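Protein involved in catabolism of external DNA (Legionella pneumophila subsp. pneumophila, PDB 2OO3) probably methylates N6 of a specific adenine in 23S ribosomal RNA, using S-adenosyl-L-methionine as methyl donor. Local coordinates at residues L81-V86 with P103-N108; L110-R115 with H134-V139; P167-K172 with C195-V200. All blocks are in the same frame, centred on the assembly; numbering follows the deposited sequence.

Contact 1: residues L81-V86 with P103-N108; sequences LEYISV and PYFAIN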
loop_
_atom_site.group_PDB
_atom_site.type_symbol
_atom_site.label_atom_id
_atom_site.label_comp_id
_atom_site.label_asym_id
_atom_site.label_seq_id
_atom_site.Cartn_x
_atom_site.Cartn_y
_atom_site.Cartn_z
ATOM N N LEU A 81 8.618 -12.518 4.494
ATOM C CA LEU A 81 9.708 -12.201 5.418
ATOM C C LEU A 81 9.857 -10.732 5.731
ATOM O O LEU A 81 9.984 -10.385 6.886
ATOM C CB LEU A 81 11.066 -12.765 4.931
ATOM C CG LEU A 81 11.184 -14.289 4.998
ATOM C CD1 LEU A 81 12.466 -14.720 4.212
ATOM C CD2 LEU A 81 11.241 -14.727 6.437
ATOM N N GLU A 82 9.882 -9.882 4.718
ATOM C CA GLU A 82 10.195 -8.448 4.969
ATOM C C GLU A 82 9.062 -7.830 5.774
ATOM O O GLU A 82 9.283 -7.078 6.723
ATOM C CB GLU A 82 10.384 -7.692 3.654
ATOM C CG GLU A 82 11.696 -8.054 2.895
ATOM C CD GLU A 82 11.547 -9.251 1.899
ATOM O OE1 GLU A 82 10.632 -10.107 2.024
ATOM O OE2 GLU A 82 12.378 -9.327 0.968
ATOM N N TYR A 83 7.838 -8.201 5.412
ATOM C CA TYR A 83 6.647 -7.714 6.111
ATOM C C TYR A 83 6.673 -8.091 7.586
ATOM O O TYR A 83 6.523 -7.241 8.456
ATOM C CB TYR A 83 5.389 -8.307 5.441
ATOM C CG TYR A 83 4.050 -7.909 6.066
ATOM C CD1 TYR A 83 3.610 -6.567 6.047
ATOM C CD2 TYR A 83 3.217 -8.865 6.617
ATOM C CE1 TYR A 83 2.384 -6.197 6.597
ATOM C CE2 TYR A 83 1.983 -8.506 7.180
ATOM C CZ TYR A 83 1.560 -7.177 7.144
ATOM O OH TYR A 83 0.333 -6.823 7.691
ATOM N N ILE A 84 6.808 -9.379 7.859
ATOM C CA ILE A 84 6.904 -9.872 9.217
ATOM C C ILE A 84 8.046 -9.243 10.014
ATOM O O ILE A 84 7.883 -8.953 11.193
ATOM C CB ILE A 84 6.976 -11.450 9.245
ATOM C CG1 ILE A 84 5.652 -12.060 8.706
ATOM C CG2 ILE A 84 7.234 -12.000 10.674
ATOM C CD1 ILE A 84 4.380 -11.710 9.528
ATOM N N SER A 85 9.215 -9.083 9.400
ATOM C CA SER A 85 10.378 -8.583 10.151
ATOM C C SER A 85 10.100 -7.180 10.673
ATOM O O SER A 85 10.511 -6.856 11.776
ATOM C CB SER A 85 11.668 -8.578 9.324
ATOM O OG SER A 85 11.609 -7.547 8.373
ATOM N N VAL A 86 9.389 -6.358 9.895
ATOM C CA VAL A 86 9.058 -5.000 10.372
ATOM C C VAL A 86 8.071 -5.025 11.564
ATOM O O VAL A 86 8.199 -4.236 12.531
ATOM C CB VAL A 86 8.527 -4.104 9.216
ATOM C CG1 VAL A 86 8.088 -2.736 9.720
ATOM C CG2 VAL A 86 9.586 -3.940 8.153
ATOM N N PRO A 103 4.597 4.294 6.087
ATOM C CA PRO A 103 5.914 4.969 6.215
ATOM C C PRO A 103 6.946 4.174 7.046
ATOM O O PRO A 103 8.113 4.208 6.718
ATOM C CB PRO A 103 5.560 6.270 6.972
ATOM C CG PRO A 103 4.152 6.516 6.656
ATOM C CD PRO A 103 3.527 5.135 6.679
ATOM N N TYR A 104 6.496 3.468 8.088
ATOM C CA TYR A 104 7.375 2.636 8.914
ATOM C C TYR A 104 7.942 1.457 8.117
ATOM O O TYR A 104 9.132 1.134 8.240
ATOM C CB TYR A 104 6.635 2.172 10.187
ATOM C CG TYR A 104 7.564 1.684 11.274
ATOM C CD1 TYR A 104 7.978 2.544 12.301
ATOM C CD2 TYR A 104 7.999 0.362 11.304
ATOM C CE1 TYR A 104 8.871 2.115 13.303
ATOM C CE2 TYR A 104 8.862 -0.096 12.342
ATOM C CZ TYR A 104 9.291 0.797 13.315
ATOM O OH TYR A 104 10.128 0.370 14.316
ATOM N N PHE A 105 7.138 0.833 7.258
ATOM C CA PHE A 105 7.710 -0.147 6.313
ATOM C C PHE A 105 8.764 0.476 5.382
ATOM O O PHE A 105 9.869 -0.098 5.176
ATOM C CB PHE A 105 6.584 -0.828 5.500
ATOM C CG PHE A 105 5.691 -1.731 6.337
ATOM C CD1 PHE A 105 6.125 -3.017 6.714
ATOM C CD2 PHE A 105 4.431 -1.313 6.727
ATOM C CE1 PHE A 105 5.292 -3.860 7.491
ATOM C CE2 PHE A 105 3.585 -2.158 7.496
ATOM C CZ PHE A 105 4.031 -3.417 7.880
ATOM N N ALA A 106 8.446 1.625 4.790
ATOM C CA ALA A 106 9.351 2.228 3.800
ATOM C C ALA A 106 10.713 2.624 4.401
ATOM O O ALA A 106 11.781 2.405 3.817
ATOM C CB ALA A 106 8.663 3.424 3.102
ATOM N N ILE A 107 10.672 3.200 5.593
ATOM C CA ILE A 107 11.884 3.603 6.272
ATOM C C ILE A 107 12.740 2.381 6.575
ATOM O O ILE A 107 13.959 2.449 6.540
ATOM C CB ILE A 107 11.540 4.422 7.553
ATOM C CG1 ILE A 107 11.018 5.807 7.159
ATOM C CG2 ILE A 107 12.769 4.626 8.378
ATOM C CD1 ILE A 107 10.307 6.621 8.335
ATOM N N ASN A 108 12.107 1.242 6.825
ATOM C CA ASN A 108 12.881 0.031 7.067
ATOM C C ASN A 108 13.567 -0.540 5.841
ATOM O O ASN A 108 14.717 -0.963 5.931
ATOM C CB ASN A 108 12.047 -1.052 7.771
ATOM C CG ASN A 108 12.177 -0.968 9.268
ATOM O OD1 ASN A 108 13.136 -1.497 9.857
ATOM N ND2 ASN A 108 11.263 -0.235 9.893
#
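Tyr83 has CG anti to its backbone N (chi1 179°), which swings its ring off helix 81-90 to meet Phe105. Val86 holds CG1 in the same position, and that methyl enters the angle between the Tyr104 and Phe105 rings. The Tyr83 and Phe105 planes lie at 14°, but the rings are slid apart, with centroids 5.4 Å distant. They touch mainly through their rims, Tyr83 CE1 lying 3.5 Å from Phe105 CZ. Helix 102-109 links strands 38-41 and 115-119 as the beta-alpha-beta crossover of a Rossmann-like methyltransferase. Helix 81-90 belongs to the chain inserted between strand 38-41 and that helix, and the local axes cross at 109°, 10.4 Å apart at closest approach. Val86 CG1 meets the edge of Tyr104, 3.5 Å from CD2. Val86 CB packs at 3.6 Å from Phe105 CD1. The second methyl of Val86, CG2, reaches Asn108 CB at 3.8 Å. Asn108 ND2 turns back to Tyr104 O in a nearly straight 3.0 Å bond, while Gln89 holds both Asn108 OD1 and Tyr104 OH. Tyr83 OH pairs with Tyr99 OH. Phe105 also meets the ring of His20, a predicted S-adenosyl-L-methionine-binding residue.

Contact 2: residues L110-R115 with H134-V139; sequences LRSQDR and HFNKKV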
loop_
_atom_site.group_PDB
_atom_site.type_symbol
_atom_site.label_atom_id
_atom_site.label_comp_id
_atom_site.label_asym_id
_atom_site.label_seq_id
_atom_site.Cartn_x
_atom_site.Cartn_y
_atom_site.Cartn_z
ATOM N N LEU A 110 14.044 1.058 2.646
ATOM C CA LEU A 110 14.755 2.000 1.794
ATOM C C LEU A 110 16.169 2.254 2.301
ATOM O O LEU A 110 16.527 1.776 3.384
ATOM C CB LEU A 110 13.951 3.302 1.625
ATOM C CG LEU A 110 12.719 3.116 0.711
ATOM C CD1 LEU A 110 11.896 4.398 0.659
ATOM C CD2 LEU A 110 13.133 2.747 -0.683
ATOM N N ARG A 111 16.968 2.984 1.510
ATOM C CA ARG A 111 18.393 3.160 1.804
ATOM C C ARG A 111 18.717 4.621 2.116
ATOM O O ARG A 111 17.923 5.522 1.825
ATOM C CB ARG A 111 19.212 2.658 0.606
ATOM C CG ARG A 111 18.811 1.247 0.285
ATOM C CD ARG A 111 18.837 0.904 -1.157
ATOM N NE ARG A 111 18.155 1.842 -2.052
ATOM C CZ ARG A 111 18.369 1.833 -3.364
ATOM N NH1 ARG A 111 19.210 0.924 -3.852
ATOM N NH2 ARG A 111 17.782 2.706 -4.179
ATOM N N SER A 112 19.898 4.861 2.682
ATOM C CA SER A 112 20.316 6.222 2.984
ATOM C C SER A 112 20.337 7.100 1.757
ATOM O O SER A 112 20.130 8.315 1.879
ATOM C CB SER A 112 21.697 6.236 3.651
ATOM O OG SER A 112 22.625 5.499 2.878
ATOM N N GLN A 113 20.568 6.521 0.567
ATOM C CA GLN A 113 20.616 7.359 -0.656
ATOM C C GLN A 113 19.232 7.777 -1.181
ATOM O O GLN A 113 19.120 8.612 -2.071
ATOM C CB GLN A 113 21.374 6.639 -1.790
ATOM C CG GLN A 113 20.584 5.429 -2.302
ATOM C CD GLN A 113 21.356 4.589 -3.265
ATOM O OE1 GLN A 113 21.583 5.013 -4.411
ATOM N NE2 GLN A 113 21.765 3.376 -2.835
ATOM N N ASP A 114 18.178 7.177 -0.666
ATOM C CA ASP A 114 16.844 7.375 -1.245
ATOM C C ASP A 114 16.244 8.615 -0.641
ATOM O O ASP A 114 16.815 9.199 0.292
ATOM C CB ASP A 114 15.957 6.134 -0.995
ATOM C CG ASP A 114 16.530 4.877 -1.642
ATOM O OD1 ASP A 114 17.039 4.983 -2.793
ATOM O OD2 ASP A 114 16.483 3.773 -1.023
ATOM N N ARG A 115 15.099 9.044 -1.142
ATOM C CA ARG A 115 14.440 10.211 -0.543
ATOM C C ARG A 115 12.982 9.911 -0.346
ATOM O O ARG A 115 12.285 9.580 -1.326
ATOM C CB ARG A 115 14.578 11.444 -1.438
ATOM C CG ARG A 115 13.927 12.672 -0.882
ATOM C CD ARG A 115 14.412 13.939 -1.599
ATOM N NE ARG A 115 14.129 13.867 -3.028
ATOM C CZ ARG A 115 13.128 14.494 -3.647
ATOM N NH1 ARG A 115 12.282 15.268 -2.969
ATOM N NH2 ARG A 115 12.981 14.339 -4.960
ATOM N N HIS A 134 13.756 8.009 11.831
ATOM C CA HIS A 134 14.271 8.068 10.456
ATOM C C HIS A 134 15.424 7.107 10.277
ATOM O O HIS A 134 15.813 6.831 9.155
ATOM C CB HIS A 134 14.731 9.498 10.074
ATOM C CG HIS A 134 13.620 10.506 10.093
ATOM N ND1 HIS A 134 13.830 11.866 9.953
ATOM C CD2 HIS A 134 12.282 10.344 10.262
ATOM C CE1 HIS A 134 12.661 12.488 9.995
ATOM N NE2 HIS A 134 11.712 11.589 10.205
ATOM N N PHE A 135 15.962 6.581 11.370
ATOM C CA PHE A 135 17.234 5.820 11.293
ATOM C C PHE A 135 18.260 6.656 10.511
ATOM O O PHE A 135 18.403 7.850 10.781
ATOM C CB PHE A 135 16.998 4.444 10.678
ATOM C CG PHE A 135 15.920 3.650 11.373
ATOM C CD1 PHE A 135 16.006 3.362 12.727
ATOM C CD2 PHE A 135 14.809 3.237 10.693
ATOM C CE1 PHE A 135 14.965 2.656 13.378
ATOM C CE2 PHE A 135 13.792 2.517 11.338
ATOM C CZ PHE A 135 13.866 2.246 12.666
ATOM N N ASN A 136 18.936 6.065 9.525
ATOM C CA ASN A 136 19.813 6.849 8.654
ATOM C C ASN A 136 19.164 7.213 7.313
ATOM O O ASN A 136 19.879 7.491 6.333
ATOM C CB ASN A 136 21.161 6.120 8.426
ATOM C CG ASN A 136 20.998 4.830 7.617
ATOM O OD1 ASN A 136 19.932 4.205 7.642
ATOM N ND2 ASN A 136 22.065 4.414 6.921
ATOM N N LYS A 137 17.829 7.241 7.251
ATOM C CA LYS A 137 17.158 7.606 5.980
ATOM C C LYS A 137 16.836 9.069 5.946
ATOM O O LYS A 137 16.908 9.787 6.965
ATOM C CB LYS A 137 15.857 6.823 5.733
ATOM C CG LYS A 137 15.869 5.389 6.168
ATOM C CD LYS A 137 17.024 4.554 5.562
ATOM C CE LYS A 137 17.210 3.342 6.468
ATOM N NZ LYS A 137 17.156 2.106 5.719
ATOM N N LYS A 138 16.453 9.503 4.763
ATOM C CA LYS A 138 16.247 10.903 4.455
ATOM C C LYS A 138 14.714 11.071 4.315
ATOM O O LYS A 138 14.124 10.701 3.299
ATOM C CB LYS A 138 16.997 11.178 3.143
ATOM C CG LYS A 138 17.117 12.589 2.694
ATOM C CD LYS A 138 18.330 12.751 1.662
ATOM C CE LYS A 138 18.145 11.989 0.332
ATOM N NZ LYS A 138 19.410 11.818 -0.505
ATOM N N VAL A 139 14.077 11.608 5.355
ATOM C CA VAL A 139 12.629 11.588 5.445
ATOM C C VAL A 139 12.038 13.000 5.545
ATOM O O VAL A 139 12.284 13.709 6.516
ATOM C CB VAL A 139 12.135 10.739 6.655
ATOM C CG1 VAL A 139 10.586 10.712 6.710
ATOM C CG2 VAL A 139 12.670 9.311 6.585
HETATM O O HOH W 1 16.676 7.743 2.683
HETATM O O HOH W 2 20.682 9.377 4.242
#
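Ser112 and Lys137 bring the two backbones closest, with CA atoms 4.6 Å apart, where a type I turn from Arg111 to Asp114 faces a type II' turn from His134 to Lys137. The lysines of 134-139 do most of the reaching. Lys137 bends at chi2 and chi4, passes CD beside the Arg111 carbonyl carbon and brings NZ to Leu110 O. The modelled separation of Lys137 NZ and Leu110 O is 2.4 Å, too short to be taken literally. Lys138 starts with CG anti to the backbone N (chi1 -171°) and bends at chi3. This carries the chain past Asp114 O, Lys138 CE lying 3.1 Å from it. At the turn tip, Ser112 CB rests 3.5 Å from Asn136 O.

Water fills in where direct polar bonds are few. One molecule donates to Arg111 O at 2.7 Å and to Asp114 O, and accepts from Lys138 N at 2.7 Å. It thus ties both ends of the first turn to the other loop. A second water donates to Ser112 O and Asn136 O. Within 110-115, Arg111 grips Asp114 side-on. Arg111 NE makes a nearly straight 2.8 Å bond to Asp114 OD2, and NH2 takes OD1. Both oxygens use their syn lone pairs. Arg111 N also donates to Asp114 OD2, 29° out of the carboxylate plane, beside the turn bond from Asp114 N to Arg111 O. Arg111 NH1 also bonds to Lys33 O, and NH2 to Lys35 O.

Arg115 carries its charge away to Glu158. Segment 110-115 leads from helix 102-109 into strand 115-119. Segment 134-139 leads from helix 123-129 into strand 139-142. These parallel strands are neighbours at one margin of the sheet, joined near their starts by a backbone bond between Lys138 and Leu116.

Contact 3: residues P167-K172 with C195-V200; sequences PSYERK and CVWYPV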
loop_
_atom_site.group_PDB
_atom_site.type_symbol
_atom_site.label_atom_id
_atom_site.label_comp_id
_atom_site.label_asym_id
_atom_site.label_seq_id
_atom_site.Cartn_x
_atom_site.Cartn_y
_atom_site.Cartn_z
ATOM N N PRO A 167 -5.661 6.275 -0.446
ATOM C CA PRO A 167 -6.761 7.178 -0.046
ATOM C C PRO A 167 -7.736 6.512 0.895
ATOM O O PRO A 167 -7.814 5.280 0.903
ATOM C CB PRO A 167 -7.473 7.510 -1.380
ATOM C CG PRO A 167 -6.540 6.982 -2.479
ATOM C CD PRO A 167 -5.780 5.854 -1.856
ATOM N N SER A 168 -8.458 7.317 1.689
ATOM C CA SER A 168 -9.562 6.800 2.515
ATOM C C SER A 168 -10.875 6.549 1.745
ATOM O O SER A 168 -11.673 5.707 2.170
ATOM C CB SER A 168 -9.837 7.740 3.689
ATOM O OG SER A 168 -10.511 8.922 3.254
ATOM N N TYR A 169 -11.089 7.261 0.628
ATOM C CA TYR A 169 -12.366 7.238 -0.102
ATOM C C TYR A 169 -13.581 7.544 0.821
ATOM O O TYR A 169 -14.661 6.988 0.617
ATOM C CB TYR A 169 -12.600 5.915 -0.846
ATOM C CG TYR A 169 -11.489 5.567 -1.797
ATOM C CD1 TYR A 169 -11.508 6.002 -3.123
ATOM C CD2 TYR A 169 -10.383 4.869 -1.339
ATOM C CE1 TYR A 169 -10.451 5.716 -3.998
ATOM C CE2 TYR A 169 -9.330 4.562 -2.190
ATOM C CZ TYR A 169 -9.362 4.997 -3.502
ATOM O OH TYR A 169 -8.328 4.650 -4.306
ATOM N N GLU A 170 -13.377 8.375 1.853
ATOM C CA GLU A 170 -14.502 8.868 2.650
ATOM C C GLU A 170 -15.438 9.781 1.815
ATOM O O GLU A 170 -16.618 9.876 2.138
ATOM C CB GLU A 170 -14.060 9.538 3.977
ATOM C CG GLU A 170 -13.184 10.791 3.813
ATOM C CD GLU A 170 -12.901 11.529 5.143
ATOM O OE1 GLU A 170 -12.619 10.863 6.182
ATOM O OE2 GLU A 170 -12.961 12.785 5.145
ATOM N N ARG A 171 -14.918 10.444 0.774
ATOM C CA ARG A 171 -15.779 11.141 -0.203
ATOM C C ARG A 171 -15.877 10.322 -1.494
ATOM O O ARG A 171 -14.875 9.821 -2.013
ATOM C CB ARG A 171 -15.295 12.561 -0.518
ATOM C CG ARG A 171 -15.178 13.500 0.731
ATOM C CD ARG A 171 -14.560 14.864 0.397
ATOM N NE ARG A 171 -13.144 14.759 0.020
ATOM C CZ ARG A 171 -12.688 14.831 -1.232
ATOM N NH1 ARG A 171 -13.528 15.028 -2.247
ATOM N NH2 ARG A 171 -11.390 14.703 -1.466
ATOM N N LYS A 172 -17.095 10.206 -2.007
ATOM C CA LYS A 172 -17.372 9.522 -3.257
ATOM C C LYS A 172 -16.504 10.130 -4.357
ATOM O O LYS A 172 -16.002 9.426 -5.246
ATOM C CB LYS A 172 -18.856 9.736 -3.581
ATOM C CG LYS A 172 -19.374 9.136 -4.833
ATOM C CD LYS A 172 -20.792 9.658 -4.945
ATOM C CE LYS A 172 -21.288 9.755 -6.331
ATOM N NZ LYS A 172 -22.778 9.883 -6.292
ATOM N N CYS A 195 1.366 2.879 -7.368
ATOM C CA CYS A 195 0.606 1.851 -6.686
ATOM C C CYS A 195 -0.530 2.518 -5.918
ATOM O O CYS A 195 -0.299 3.250 -4.957
ATOM C CB CYS A 195 1.496 1.096 -5.708
ATOM S SG CYS A 195 0.642 -0.225 -4.856
ATOM N N VAL A 196 -1.764 2.261 -6.326
ATOM C CA VAL A 196 -2.913 2.866 -5.625
ATOM C C VAL A 196 -3.810 1.755 -5.055
ATOM O O VAL A 196 -4.156 0.798 -5.766
ATOM C CB VAL A 196 -3.697 3.844 -6.541
ATOM C CG1 VAL A 196 -4.187 3.153 -7.808
ATOM C CG2 VAL A 196 -4.874 4.543 -5.793
ATOM N N TRP A 197 -4.120 1.880 -3.765
ATOM C CA TRP A 197 -5.041 0.992 -3.066
ATOM C C TRP A 197 -6.467 1.508 -3.293
ATOM O O TRP A 197 -6.707 2.739 -3.282
ATOM C CB TRP A 197 -4.715 0.993 -1.550
ATOM C CG TRP A 197 -5.675 0.127 -0.760
ATOM C CD1 TRP A 197 -5.632 -1.255 -0.617
ATOM C CD2 TRP A 197 -6.867 0.570 -0.101
ATOM N NE1 TRP A 197 -6.724 -1.677 0.116
ATOM C CE2 TRP A 197 -7.491 -0.579 0.451
ATOM C CE3 TRP A 197 -7.484 1.825 0.051
ATOM C CZ2 TRP A 197 -8.698 -0.506 1.149
ATOM C CZ3 TRP A 197 -8.662 1.907 0.783
ATOM C CH2 TRP A 197 -9.252 0.746 1.340
ATOM N N TYR A 198 -7.431 0.585 -3.401
ATOM C CA TYR A 198 -8.846 0.965 -3.472
ATOM C C TYR A 198 -9.711 -0.077 -2.765
ATOM O O TYR A 198 -9.329 -1.265 -2.709
ATOM C CB TYR A 198 -9.275 1.116 -4.936
ATOM C CG TYR A 198 -9.143 -0.148 -5.759
ATOM C CD1 TYR A 198 -10.195 -1.055 -5.854
ATOM C CD2 TYR A 198 -7.958 -0.429 -6.465
ATOM C CE1 TYR A 198 -10.077 -2.228 -6.630
ATOM C CE2 TYR A 198 -7.834 -1.564 -7.232
ATOM C CZ TYR A 198 -8.890 -2.464 -7.308
ATOM O OH TYR A 198 -8.738 -3.590 -8.071
ATOM N N PRO A 199 -10.857 0.351 -2.197
ATOM C CA PRO A 199 -11.780 -0.578 -1.583
ATOM C C PRO A 199 -12.832 -1.090 -2.551
ATOM O O PRO A 199 -13.044 -0.515 -3.620
ATOM C CB PRO A 199 -12.479 0.286 -0.516
ATOM C CG PRO A 199 -12.500 1.666 -1.102
ATOM C CD PRO A 199 -11.307 1.752 -2.044
ATOM N N VAL A 200 -13.486 -2.180 -2.145
ATOM C CA VAL A 200 -14.735 -2.628 -2.747
ATOM C C VAL A 200 -15.839 -2.483 -1.689
ATOM O O VAL A 200 -16.001 -3.332 -0.772
ATOM C CB VAL A 200 -14.646 -4.085 -3.280
ATOM C CG1 VAL A 200 -15.982 -4.459 -3.989
ATOM C CG2 VAL A 200 -13.494 -4.207 -4.259
#
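Tyr169 lies with its ring between two prolines and its hydroxyl on strand 193-200. It closes the Asp-Pro-Ser-Tyr sequence begun by Asp166, which corresponds to the (Asn/Asp)-Pro-Pro-(Tyr/Phe) motif of amino-methyltransferases. Asp166 is the predicted proton acceptor. Pro199 CD sits over one face of the Tyr169 ring in a CH-pi contact, 3.7 Å from the centroid and 28° off the normal. Pro167 CB lies over the opposite face of the Tyr169 ring, 3.6 Å above its plane and toward the rim. The backbone of Tyr169 is in the left-handed region. With CG anti to the carbonyl carbon (chi1 -56°), the ring is directed at the strand.

Trp197 meets Tyr169 obliquely, its CE3 lying 4.0 Å from Tyr169 CE2. Pro167 O lies at the edge of the Trp197 indole, 3.5 Å from Trp197 CZ3. Beyond this contact the indole touches Asp166 and makes a cation-pi contact with Lys19. Val196 CG2 backs Pro167 CD at 4.2 Å. Ser168 OG accepts from Glu170 N in an ST turn, and Glu174 takes the backbone N of Tyr169.

The loop follows strand 161-165, and helix 174-188 then crosses over to the parallel strand 193-200. Tyr169 OH donates to Trp197 O at 2.7 Å, with a C=O...donor angle of 144°, while Tyr198 CB lies 3.7 Å from the same hydroxyl oxygen.

Contacts 1 and 2 adjoin, their centres 13 Å apart. Helix 102-109 joins them: Ile107 CG2 packs 3.4 Å from Phe135 CD2, and Ile107 O lies 3.3 Å from Lys137 NZ. Contact 3 lies on the opposite side of the chain's centre, 22 Å from contact 1 and 28 Å from contact 2, centre to centre. Contacts 1 and 3 both border the predicted active site. Phe105 comes within about 3 Å of the His20 side chain, and Trp197 within about 3 Å of that of Asp166. The nearest atoms of contacts 1 and 3 are about 12 Å apart. Contact 2 is more remote, with the Leu110 side chain about 10 Å from that of Ser102.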